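Local coordinates for protein putative transcriptional regulator (Methanosarcina mazei, PDB 3R0A) that is of unknown biochemical function but probably acts as a dimeric transcriptional regulator that binds DNA through a winged helix-turn-helix fold, at residues B[22-25]-B[31-34]; B[16-21]-B[98-103]; B[43-48]-B[61-66]; B[77-80]-B[84-87]. One frame throughout, in Å; residues are numbered along the deposited sequence.

Interaction 1. Residues B[22-25]-B[31-34]; sequences LNLT and VMKS
Leu22 and Leu24 each send a methyl group against the end of Met32, a selenomethionine in this crystal, and both leucines cross its long chain at about a right angle. The two contacts fall on neighbouring atoms. Leu22 CD1 meets the terminal methyl, CE, of Met32 at 3.6 Å, and the same CD1 lies 4.1 Å from the selenium, SE. Leu24 CD1 approaches SE at 3.8 Å, so one large polarisable atom serves both leucines while CE serves Leu22. Met32 can reach this far because its CG is anti to the backbone N (chi1 -174°) and the chain runs on extended past CG before it bends at SE; the nearest backbones, at Leu24 and Met32, remain 9.2 Å apart between CA atoms. The contact spans the turn between two successive helices: helix 14-22 ends here in a Schellman motif, with Asn23 at positive phi as the C-prime residue and Leu24 N bonded to Lys19 O, and the chain then re-enters a helix at Thr25, the N-cap of helix 26-37. In the winged helix-turn-helix fold expected of this family, helix 26-37 would be the first helix of the bundle that holds the recognition helix. Helix 56-68 closes in on the same apolar group, since Leu66 touches both Leu24 and Met32. Leu22 meanwhile packs against Ile99, Ile100 and Ile103 of helix 93-119. Polar ties flank the apolar meeting, Asn23 O being hydrogen-bonded to Lys65 NZ and Thr25 N to Asp28 OD2.

Interaction 2. Residues B[16-21]-B[98-103]; sequences DVIKCA and NIIQKI
Ile18 makes the first, looser approach of helix 14-22 to helix 93-119: its CG2 branch lies 4.4 Å from CD1 of Ile100. Neither residue sets out straight at the other helix, but the end of the Ile100 side chain comes nearer than its base, bringing CD1 to the Ile18 branch. One turn of helix separates Ile18 from Ala21, and between them Cys20 points its sulfur elsewhere, into a disulfide with Cys9 of the second subunit. Ala21 brings the backbones closest, 6.3 Å from its CA to the CA of Ile103. Its methyl group points toward the long helix and meets Ile103 CG2, with 3.8 Å between Ala21 CB and that branch. The other arm of Ile103 passes alongside, its CD1 reaching 3.5 Å from the carbonyl oxygen of Ala21. Both arms are used because CG2 is anti to the backbone N of Ile103 while CG1 lies beside that N (chi1 -65°), which spreads the isoleucine over the methyl and the carbonyl together. A serine in place of Ile103 would probably leave the methyl of Ala21 without its apolar partner and open a gap where these two segments come nearest. This is helix-helix packing through small and branched residues, with no hydrogen bond across the contact. The second subunit packs on both helices, its Trp118 on Ile18 and its Leu115 on Ile100, while Trp107 of the same chain, further along helix 93-119, touches Cys20 and Ala21.

Interaction 3. Residues B[43-48]-B[61-66]; sequences IDTDAL and RSVKKL
Just beside the packing of Thr45 on Val63, the carboxylate of Asp44 accepts a hydrogen bond of 2.6 Å from Ala47 N to Asp44 OD1, fairly straight at 161° and met nearly along the C-O axis of the acid. Asp44 is thereby the N-cap of helix 45-51, and its carboxylate satisfies a backbone N-H that the first turn cannot. The cap marks the start of the helix, whose first turns carry the two residues that face helix 56-68. Thr45 meets Val63 with its methyl branch, Thr45 CG2 standing 3.8 Å from Val63 CG1, the two side chains crossing obliquely. Its hydroxyl lies between the backbone N and carbonyl carbon (chi1 54°), which leaves CG2 for the valine, while OG1 is hydrogen-bonded to Gln60 OE1. In the helix-turn-helix motif of this fold, helices 45-51 and 56-68 would be the supporting and the recognition helix, an assignment inferred from topology. One turn on, Leu48 CD2 approaches the other branch of Val63, 4.3 Å from its CG2, so both valine methyls have a partner on helix 45-51. Phe35 of helix 26-37 touches Leu48 and Val63, and Leu72 and Tyr88 of the hairpin also reach Val63.

Interaction 4. Residues B[77-80]-B[84-87]; sequences QNLD and YVYI
Gln77 and Val85 form an antiparallel hydrogen-bonded pair whose two backbone bonds differ in strength: Gln77 N to Val85 O is 3.1 Å and nearly straight at 167°, whereas Val85 N to Gln77 O is weak at 3.3 Å. Asn78 and Tyr84 follow as a non-hydrogen-bonded pair. Side-chain packing gathers on the face that carries Gln77 and Val85. The two side chains lie side by side and point the same way, and because Gln77 CG is anti to the backbone N (chi1 157°) and the chain beyond it is extended, its whole length runs past one valine branch, with Gln77 NE2 3.3 Å from Val85 CG1. Leu79 adds an apolar contact, crossing that branch at about a right angle, its CD2 3.9 Å from Val85 CG1. Aromatic and polar contacts belong to the other face. There Asn78 OD1 comes to 3.9 Å from Tyr84 CB, the amide and ring planes 43° apart. Tyr84 CE1 lies over one face of the Tyr86 ring, offset toward its rim, and the two OH groups are hydrogen-bonded. This is the tip of the hairpin of strands 72-78 and 84-90, the likely wing of the fold; Arg74 makes a cation-pi contact with Tyr86, and Asp44, ahead of helix 45-51, touches Val85 and Ile87.

In the fold
Interactions 1 and 3 are buried core contacts made through apolar groups, a threonine methyl among them, and they share a border where Leu66 of 61-66 packs on Leu24 and Met32. Interaction 2 is only partly buried: it joins helix 14-22 to the long helix 93-119 next to the second subunit, and it meets interaction 1 through Leu22, which stands at the end of that same helix 14-22. Along the chain, interaction 2 closes a loop that holds the other three. Interaction 4 is a surface contact whose centre lies about 24 Å from the centre of the chain; backbone hydrogen bonds span it, whereas none crosses the other three. Asp44 links it to interaction 3.

Interaction 1. Residues B[22-25]-B[31-34]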
loop_
_atom_site.group_PDB
_atom_site.type_symbol
_atom_site.label_atom_id
_atom_site.label_comp_id
_atom_site.label_asym_id
_atom_site.label_seq_id
_atom_site.Cartn_x
_atom_site.Cartn_y
_atom_site.Cartn_z
ATOM N N LEU B 22 -6.530 -11.690 -3.112
ATOM C CA LEU B 22 -6.780 -12.974 -3.698
ATOM C C LEU B 22 -8.205 -12.988 -4.244
ATOM O O LEU B 22 -8.673 -14.008 -4.764
ATOM C CB LEU B 22 -6.560 -14.066 -2.631
ATOM C CG LEU B 22 -5.124 -14.287 -2.129
ATOM C CD1 LEU B 22 -5.079 -15.391 -1.101
ATOM C CD2 LEU B 22 -4.196 -14.627 -3.276
ATOM N N ASN B 23 -8.881 -11.851 -4.111
ATOM C CA ASN B 23 -10.247 -11.672 -4.590
ATOM C C ASN B 23 -11.190 -12.736 -4.064
ATOM O O ASN B 23 -11.871 -13.410 -4.833
ATOM C CB ASN B 23 -10.297 -11.628 -6.122
ATOM C CG ASN B 23 -11.620 -11.121 -6.626
ATOM O OD1 ASN B 23 -12.264 -10.249 -5.987
ATOM N ND2 ASN B 23 -12.073 -11.685 -7.747
ATOM N N LEU B 24 -11.232 -12.861 -2.736
ATOM C CA LEU B 24 -12.005 -13.890 -2.050
ATOM C C LEU B 24 -13.301 -13.337 -1.458
ATOM O O LEU B 24 -13.304 -12.291 -0.822
ATOM C CB LEU B 24 -11.156 -14.493 -0.904
ATOM C CG LEU B 24 -9.757 -15.026 -1.221
ATOM C CD1 LEU B 24 -9.045 -15.678 -0.047
ATOM C CD2 LEU B 24 -9.818 -16.044 -2.320
ATOM N N THR B 25 -14.401 -14.058 -1.612
ATOM C CA THR B 25 -15.560 -13.775 -0.740
ATOM C C THR B 25 -15.314 -14.276 0.674
ATOM O O THR B 25 -14.336 -14.965 0.936
ATOM C CB THR B 25 -16.819 -14.466 -1.219
ATOM O OG1 THR B 25 -16.574 -15.870 -1.220
ATOM C CG2 THR B 25 -17.172 -14.005 -2.616
ATOM N N VAL B 31 -13.365 -21.233 3.260
ATOM C CA VAL B 31 -12.889 -22.475 2.648
ATOM C C VAL B 31 -11.366 -22.534 2.705
ATOM O O VAL B 31 -10.820 -23.547 3.094
ATOM C CB VAL B 31 -13.430 -22.688 1.226
ATOM C CG1 VAL B 31 -12.565 -23.656 0.444
ATOM C CG2 VAL B 31 -14.906 -23.129 1.265
HETATM N N MSE B 32 -10.682 -21.457 2.334
HETATM C CA MSE B 32 -9.226 -21.453 2.460
HETATM C C MSE B 32 -8.802 -21.751 3.906
HETATM O O MSE B 32 -7.842 -22.508 4.106
HETATM C CB MSE B 32 -8.630 -20.117 2.036
HETATM C CG MSE B 32 -7.096 -20.071 2.001
HETATM SE SE MSE B 32 -6.630 -18.311 1.331
HETATM C CE MSE B 32 -5.056 -18.712 0.379
ATOM N N LYS B 33 -9.514 -21.154 4.881
ATOM C CA LYS B 33 -9.218 -21.320 6.325
ATOM C C LYS B 33 -9.372 -22.799 6.695
ATOM O O LYS B 33 -8.527 -23.348 7.407
ATOM C CB LYS B 33 -10.147 -20.491 7.242
ATOM C CG LYS B 33 -10.188 -18.975 7.046
ATOM C CD LYS B 33 -9.105 -18.190 7.791
ATOM C CE LYS B 33 -9.597 -17.585 9.116
ATOM N NZ LYS B 33 -10.927 -16.914 8.995
ATOM N N SER B 34 -10.444 -23.423 6.194
ATOM C CA SER B 34 -10.695 -24.845 6.374
ATOM C C SER B 34 -9.535 -25.759 5.968
ATOM O O SER B 34 -9.254 -26.756 6.642
ATOM C CB SER B 34 -11.937 -25.251 5.601
ATOM O OG SER B 34 -12.995 -25.522 6.499
#

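Interaction 2. Residues B[16-21]-B[98-103]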
loop_
_atom_site.group_PDB
_atom_site.type_symbol
_atom_site.label_atom_id
_atom_site.label_comp_id
_atom_site.label_asym_id
_atom_site.label_seq_id
_atom_site.Cartn_x
_atom_site.Cartn_y
_atom_site.Cartn_z
ATOM N N ASP B 16 -9.457 -8.706 5.412
ATOM C CA ASP B 16 -9.908 -7.869 4.304
ATOM C C ASP B 16 -8.777 -7.658 3.269
ATOM O O ASP B 16 -9.025 -7.589 2.063
ATOM C CB ASP B 16 -10.414 -6.530 4.829
ATOM C CG ASP B 16 -11.831 -6.616 5.366
ATOM O OD1 ASP B 16 -12.388 -7.746 5.446
ATOM O OD2 ASP B 16 -12.412 -5.549 5.705
ATOM N N VAL B 17 -7.541 -7.587 3.736
ATOM C CA VAL B 17 -6.428 -7.351 2.839
ATOM C C VAL B 17 -6.153 -8.586 1.996
ATOM O O VAL B 17 -5.880 -8.500 0.785
ATOM C CB VAL B 17 -5.157 -6.929 3.608
ATOM C CG1 VAL B 17 -3.925 -7.027 2.741
ATOM C CG2 VAL B 17 -5.315 -5.508 4.111
ATOM N N ILE B 18 -6.221 -9.733 2.659
ATOM C CA ILE B 18 -6.084 -11.016 2.017
ATOM C C ILE B 18 -7.271 -11.264 1.115
ATOM O O ILE B 18 -7.087 -11.756 0.010
ATOM C CB ILE B 18 -5.921 -12.179 3.047
ATOM C CG1 ILE B 18 -4.560 -12.050 3.753
ATOM C CG2 ILE B 18 -6.058 -13.571 2.345
ATOM C CD1 ILE B 18 -4.274 -13.177 4.722
ATOM N N LYS B 19 -8.482 -10.924 1.543
ATOM C CA LYS B 19 -9.591 -11.053 0.594
ATOM C C LYS B 19 -9.437 -10.177 -0.658
ATOM O O LYS B 19 -9.781 -10.618 -1.757
ATOM C CB LYS B 19 -10.953 -10.907 1.252
ATOM C CG LYS B 19 -11.282 -12.144 2.143
ATOM C CD LYS B 19 -12.741 -12.165 2.619
ATOM C CE LYS B 19 -13.141 -10.941 3.450
ATOM N NZ LYS B 19 -14.650 -10.752 3.279
ATOM N N CYS B 20 -8.850 -8.990 -0.492
ATOM C CA CYS B 20 -8.590 -8.064 -1.602
ATOM C C CYS B 20 -7.598 -8.655 -2.578
ATOM O O CYS B 20 -7.821 -8.679 -3.776
ATOM C CB CYS B 20 -8.034 -6.735 -1.087
ATOM S SG CYS B 20 -7.842 -5.441 -2.334
ATOM N N ALA B 21 -6.497 -9.140 -2.041
ATOM C CA ALA B 21 -5.401 -9.548 -2.849
ATOM C C ALA B 21 -5.765 -10.790 -3.703
ATOM O O ALA B 21 -5.405 -10.891 -4.890
ATOM C CB ALA B 21 -4.201 -9.787 -1.970
ATOM N N ASN B 98 4.457 -15.849 -0.969
ATOM C CA ASN B 98 5.004 -15.259 -2.172
ATOM C C ASN B 98 3.906 -14.775 -3.127
ATOM O O ASN B 98 4.093 -13.783 -3.825
ATOM C CB ASN B 98 5.975 -16.215 -2.888
ATOM C CG ASN B 98 7.161 -16.652 -2.013
ATOM O OD1 ASN B 98 7.365 -16.182 -0.867
ATOM N ND2 ASN B 98 7.958 -17.573 -2.560
ATOM N N ILE B 99 2.761 -15.466 -3.150
ATOM C CA ILE B 99 1.653 -15.100 -4.059
ATOM C C ILE B 99 1.097 -13.766 -3.630
ATOM O O ILE B 99 0.939 -12.846 -4.423
ATOM C CB ILE B 99 0.452 -16.110 -4.032
ATOM C CG1 ILE B 99 0.902 -17.567 -4.226
ATOM C CG2 ILE B 99 -0.662 -15.672 -5.036
ATOM C CD1 ILE B 99 1.332 -17.954 -5.646
ATOM N N ILE B 100 0.770 -13.697 -2.356
ATOM C CA ILE B 100 0.233 -12.501 -1.738
ATOM C C ILE B 100 1.195 -11.287 -1.844
ATOM O O ILE B 100 0.757 -10.173 -2.187
ATOM C CB ILE B 100 -0.223 -12.827 -0.285
ATOM C CG1 ILE B 100 -1.466 -13.734 -0.339
ATOM C CG2 ILE B 100 -0.511 -11.565 0.519
ATOM C CD1 ILE B 100 -1.960 -14.239 0.976
ATOM N N GLN B 101 2.490 -11.511 -1.608
ATOM C CA GLN B 101 3.460 -10.411 -1.628
ATOM C C GLN B 101 3.718 -9.893 -3.011
ATOM O O GLN B 101 3.903 -8.685 -3.204
ATOM C CB GLN B 101 4.780 -10.772 -0.954
ATOM C CG GLN B 101 5.676 -9.535 -0.686
ATOM C CD GLN B 101 5.045 -8.504 0.251
ATOM O OE1 GLN B 101 4.176 -8.819 1.087
ATOM N NE2 GLN B 101 5.492 -7.253 0.123
ATOM N N LYS B 102 3.703 -10.798 -3.988
ATOM C CA LYS B 102 3.813 -10.387 -5.370
ATOM C C LYS B 102 2.719 -9.371 -5.636
ATOM O O LYS B 102 2.967 -8.319 -6.219
ATOM C CB LYS B 102 3.690 -11.587 -6.314
ATOM C CG LYS B 102 4.639 -11.521 -7.530
ATOM C CD LYS B 102 6.014 -12.118 -7.167
ATOM C CE LYS B 102 6.158 -13.552 -7.758
ATOM N NZ LYS B 102 7.102 -14.354 -6.875
ATOM N N ILE B 103 1.522 -9.688 -5.160
ATOM C CA ILE B 103 0.334 -8.856 -5.338
ATOM C C ILE B 103 0.378 -7.507 -4.573
ATOM O O ILE B 103 0.069 -6.450 -5.149
ATOM C CB ILE B 103 -0.933 -9.653 -4.958
ATOM C CG1 ILE B 103 -1.118 -10.838 -5.931
ATOM C CG2 ILE B 103 -2.149 -8.756 -4.972
ATOM C CD1 ILE B 103 -2.136 -11.885 -5.480
#

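Interaction 3. Residues B[43-48]-B[61-66]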
loop_
_atom_site.group_PDB
_atom_site.type_symbol
_atom_site.label_atom_id
_atom_site.label_comp_id
_atom_site.label_asym_id
_atom_site.label_seq_id
_atom_site.Cartn_x
_atom_site.Cartn_y
_atom_site.Cartn_z
ATOM N N ILE B 43 -8.791 -33.318 0.952
ATOM C CA ILE B 43 -10.229 -33.243 1.175
ATOM C C ILE B 43 -10.903 -33.046 -0.175
ATOM O O ILE B 43 -10.289 -32.533 -1.127
ATOM C CB ILE B 43 -10.591 -32.097 2.185
ATOM C CG1 ILE B 43 -9.659 -32.143 3.414
ATOM C CG2 ILE B 43 -12.067 -32.161 2.615
ATOM C CD1 ILE B 43 -9.527 -30.815 4.180
ATOM N N ASP B 44 -12.144 -33.503 -0.273
ATOM C CA ASP B 44 -12.945 -33.243 -1.458
ATOM C C ASP B 44 -14.077 -32.289 -1.124
ATOM O O ASP B 44 -14.342 -31.989 0.044
ATOM C CB ASP B 44 -13.467 -34.539 -2.088
ATOM C CG ASP B 44 -14.151 -35.441 -1.089
ATOM O OD1 ASP B 44 -15.109 -34.986 -0.424
ATOM O OD2 ASP B 44 -13.727 -36.609 -0.971
ATOM N N THR B 45 -14.730 -31.806 -2.168
ATOM C CA THR B 45 -15.774 -30.801 -2.033
ATOM C C THR B 45 -17.050 -31.335 -1.379
ATOM O O THR B 45 -17.754 -30.579 -0.694
ATOM C CB THR B 45 -16.099 -30.185 -3.380
ATOM O OG1 THR B 45 -16.425 -31.229 -4.306
ATOM C CG2 THR B 45 -14.889 -29.420 -3.883
ATOM N N ASP B 46 -17.343 -32.623 -1.588
ATOM C CA ASP B 46 -18.437 -33.275 -0.875
ATOM C C ASP B 46 -18.152 -33.334 0.631
ATOM O O ASP B 46 -18.985 -32.919 1.442
ATOM C CB ASP B 46 -18.713 -34.668 -1.450
ATOM C CG ASP B 46 -19.565 -34.627 -2.713
ATOM O OD1 ASP B 46 -19.593 -35.649 -3.433
ATOM O OD2 ASP B 46 -20.214 -33.589 -3.001
ATOM N N ALA B 47 -16.968 -33.822 0.999
ATOM C CA ALA B 47 -16.546 -33.856 2.400
ATOM C C ALA B 47 -16.559 -32.459 3.029
ATOM O O ALA B 47 -17.028 -32.265 4.152
ATOM C CB ALA B 47 -15.154 -34.484 2.515
ATOM N N LEU B 48 -16.044 -31.486 2.286
ATOM C CA LEU B 48 -15.894 -30.131 2.774
ATOM C C LEU B 48 -17.239 -29.457 2.945
ATOM O O LEU B 48 -17.417 -28.623 3.840
ATOM C CB LEU B 48 -15.056 -29.345 1.778
ATOM C CG LEU B 48 -14.145 -28.219 2.230
ATOM C CD1 LEU B 48 -13.292 -28.624 3.418
ATOM C CD2 LEU B 48 -13.284 -27.880 1.039
ATOM N N ARG B 61 -17.084 -23.753 -6.122
ATOM C CA ARG B 61 -16.743 -22.494 -6.707
ATOM C C ARG B 61 -15.484 -21.916 -6.038
ATOM O O ARG B 61 -14.590 -21.423 -6.723
ATOM C CB ARG B 61 -17.936 -21.550 -6.540
ATOM C CG ARG B 61 -18.089 -20.514 -7.628
ATOM C CD ARG B 61 -19.147 -19.448 -7.262
ATOM N NE ARG B 61 -20.500 -19.993 -7.070
ATOM C CZ ARG B 61 -21.189 -20.687 -7.981
ATOM N NH1 ARG B 61 -20.666 -20.977 -9.168
ATOM N NH2 ARG B 61 -22.409 -21.127 -7.685
ATOM N N SER B 62 -15.419 -21.983 -4.706
ATOM C CA SER B 62 -14.279 -21.453 -3.950
ATOM C C SER B 62 -13.053 -22.239 -4.318
ATOM O O SER B 62 -11.982 -21.680 -4.549
ATOM C CB SER B 62 -14.508 -21.587 -2.443
ATOM O OG SER B 62 -15.816 -21.179 -2.068
ATOM N N VAL B 63 -13.254 -23.554 -4.402
ATOM C CA VAL B 63 -12.187 -24.510 -4.532
ATOM C C VAL B 63 -11.613 -24.423 -5.918
ATOM O O VAL B 63 -10.409 -24.588 -6.096
ATOM C CB VAL B 63 -12.675 -25.916 -4.140
ATOM C CG1 VAL B 63 -12.233 -26.970 -5.104
ATOM C CG2 VAL B 63 -12.209 -26.252 -2.737
ATOM N N LYS B 64 -12.464 -24.111 -6.892
ATOM C CA LYS B 64 -12.012 -23.944 -8.257
ATOM C C LYS B 64 -11.147 -22.704 -8.400
ATOM O O LYS B 64 -10.101 -22.746 -9.043
ATOM C CB LYS B 64 -13.203 -23.866 -9.203
ATOM C CG LYS B 64 -12.846 -23.477 -10.629
ATOM C CD LYS B 64 -13.899 -23.970 -11.627
ATOM C CE LYS B 64 -14.044 -23.022 -12.821
ATOM N NZ LYS B 64 -15.042 -21.968 -12.504
ATOM N N LYS B 65 -11.609 -21.602 -7.824
ATOM C CA LYS B 65 -10.907 -20.345 -7.830
ATOM C C LYS B 65 -9.517 -20.458 -7.176
ATOM O O LYS B 65 -8.549 -19.932 -7.687
ATOM C CB LYS B 65 -11.735 -19.300 -7.081
ATOM C CG LYS B 65 -11.227 -17.855 -7.248
ATOM C CD LYS B 65 -11.875 -16.889 -6.250
ATOM C CE LYS B 65 -13.253 -16.408 -6.701
ATOM N NZ LYS B 65 -13.810 -15.496 -5.645
ATOM N N LEU B 66 -9.444 -21.164 -6.054
ATOM C CA LEU B 66 -8.232 -21.270 -5.259
ATOM C C LEU B 66 -7.214 -22.070 -6.019
ATOM O O LEU B 66 -6.072 -21.642 -6.186
ATOM C CB LEU B 66 -8.539 -21.930 -3.923
ATOM C CG LEU B 66 -9.314 -21.060 -2.941
ATOM C CD1 LEU B 66 -9.403 -21.718 -1.570
ATOM C CD2 LEU B 66 -8.637 -19.679 -2.856
#

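Interaction 4. Residues B[77-80]-B[84-87]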
loop_
_atom_site.group_PDB
_atom_site.type_symbol
_atom_site.label_atom_id
_atom_site.label_comp_id
_atom_site.label_asym_id
_atom_site.label_seq_id
_atom_site.Cartn_x
_atom_site.Cartn_y
_atom_site.Cartn_z
ATOM N N GLN B 77 -8.784 -39.065 -6.562
ATOM C CA GLN B 77 -9.082 -40.395 -6.033
ATOM C C GLN B 77 -9.952 -41.159 -7.054
ATOM O O GLN B 77 -11.136 -40.913 -7.170
ATOM C CB GLN B 77 -9.744 -40.269 -4.646
ATOM C CG GLN B 77 -10.588 -41.464 -4.191
ATOM C CD GLN B 77 -11.691 -41.078 -3.202
ATOM O OE1 GLN B 77 -12.491 -41.930 -2.773
ATOM N NE2 GLN B 77 -11.740 -39.786 -2.836
ATOM N N ASN B 78 -9.339 -42.050 -7.820
ATOM C CA ASN B 78 -10.062 -42.918 -8.752
ATOM C C ASN B 78 -11.102 -43.786 -8.024
ATOM O O ASN B 78 -10.888 -44.181 -6.880
ATOM C CB ASN B 78 -9.077 -43.732 -9.597
ATOM C CG ASN B 78 -8.329 -42.856 -10.656
ATOM O OD1 ASN B 78 -8.338 -41.613 -10.583
ATOM N ND2 ASN B 78 -7.685 -43.505 -11.632
ATOM N N LEU B 79 -12.250 -44.016 -8.671
ATOM C CA LEU B 79 -13.400 -44.712 -8.044
ATOM C C LEU B 79 -13.630 -46.094 -8.665
ATOM O O LEU B 79 -13.279 -46.291 -9.821
ATOM C CB LEU B 79 -14.692 -43.874 -8.178
ATOM C CG LEU B 79 -14.842 -42.451 -7.613
ATOM C CD1 LEU B 79 -16.176 -41.886 -8.068
ATOM C CD2 LEU B 79 -14.712 -42.399 -6.102
ATOM N N ASP B 80 -14.237 -47.019 -7.914
ATOM C CA ASP B 80 -14.506 -48.410 -8.370
ATOM C C ASP B 80 -15.138 -48.494 -9.736
ATOM O O ASP B 80 -14.665 -49.218 -10.602
ATOM C CB ASP B 80 -15.405 -49.164 -7.396
ATOM C CG ASP B 80 -14.692 -49.535 -6.107
ATOM O OD1 ASP B 80 -13.433 -49.548 -6.090
ATOM O OD2 ASP B 80 -15.399 -49.809 -5.105
ATOM N N TYR B 84 -13.728 -40.459 -11.265
ATOM C CA TYR B 84 -12.828 -39.864 -10.284
ATOM C C TYR B 84 -13.508 -38.718 -9.551
ATOM O O TYR B 84 -14.513 -38.149 -10.012
ATOM C CB TYR B 84 -11.485 -39.401 -10.917
ATOM C CG TYR B 84 -11.638 -38.239 -11.886
ATOM C CD1 TYR B 84 -11.619 -36.908 -11.441
ATOM C CD2 TYR B 84 -11.844 -38.477 -13.250
ATOM C CE1 TYR B 84 -11.780 -35.853 -12.345
ATOM C CE2 TYR B 84 -12.002 -37.442 -14.145
ATOM C CZ TYR B 84 -11.967 -36.139 -13.703
ATOM O OH TYR B 84 -12.130 -35.138 -14.649
ATOM N N VAL B 85 -12.938 -38.396 -8.399
ATOM C CA VAL B 85 -13.328 -37.249 -7.593
ATOM C C VAL B 85 -12.033 -36.451 -7.293
ATOM O O VAL B 85 -11.048 -37.009 -6.783
ATOM C CB VAL B 85 -14.056 -37.741 -6.315
ATOM C CG1 VAL B 85 -13.225 -38.786 -5.617
ATOM C CG2 VAL B 85 -14.418 -36.606 -5.372
ATOM N N TYR B 86 -12.018 -35.168 -7.663
ATOM C CA TYR B 86 -10.860 -34.307 -7.426
ATOM C C TYR B 86 -10.684 -34.172 -5.946
ATOM O O TYR B 86 -11.648 -34.014 -5.217
ATOM C CB TYR B 86 -11.055 -32.920 -8.003
ATOM C CG TYR B 86 -10.958 -32.808 -9.503
ATOM C CD1 TYR B 86 -9.803 -33.217 -10.198
ATOM C CD2 TYR B 86 -12.011 -32.258 -10.233
ATOM C CE1 TYR B 86 -9.722 -33.094 -11.564
ATOM C CE2 TYR B 86 -11.933 -32.127 -11.608
ATOM C CZ TYR B 86 -10.803 -32.543 -12.264
ATOM O OH TYR B 86 -10.761 -32.403 -13.651
ATOM N N ILE B 87 -9.459 -34.277 -5.485
ATOM C CA ILE B 87 -9.157 -33.927 -4.082
ATOM C C ILE B 87 -8.085 -32.833 -4.008
ATOM O O ILE B 87 -7.217 -32.775 -4.872
ATOM C CB ILE B 87 -8.745 -35.149 -3.232
ATOM C CG1 ILE B 87 -7.710 -36.000 -3.975
ATOM C CG2 ILE B 87 -10.004 -35.935 -2.779
ATOM C CD1 ILE B 87 -7.031 -37.090 -3.085
#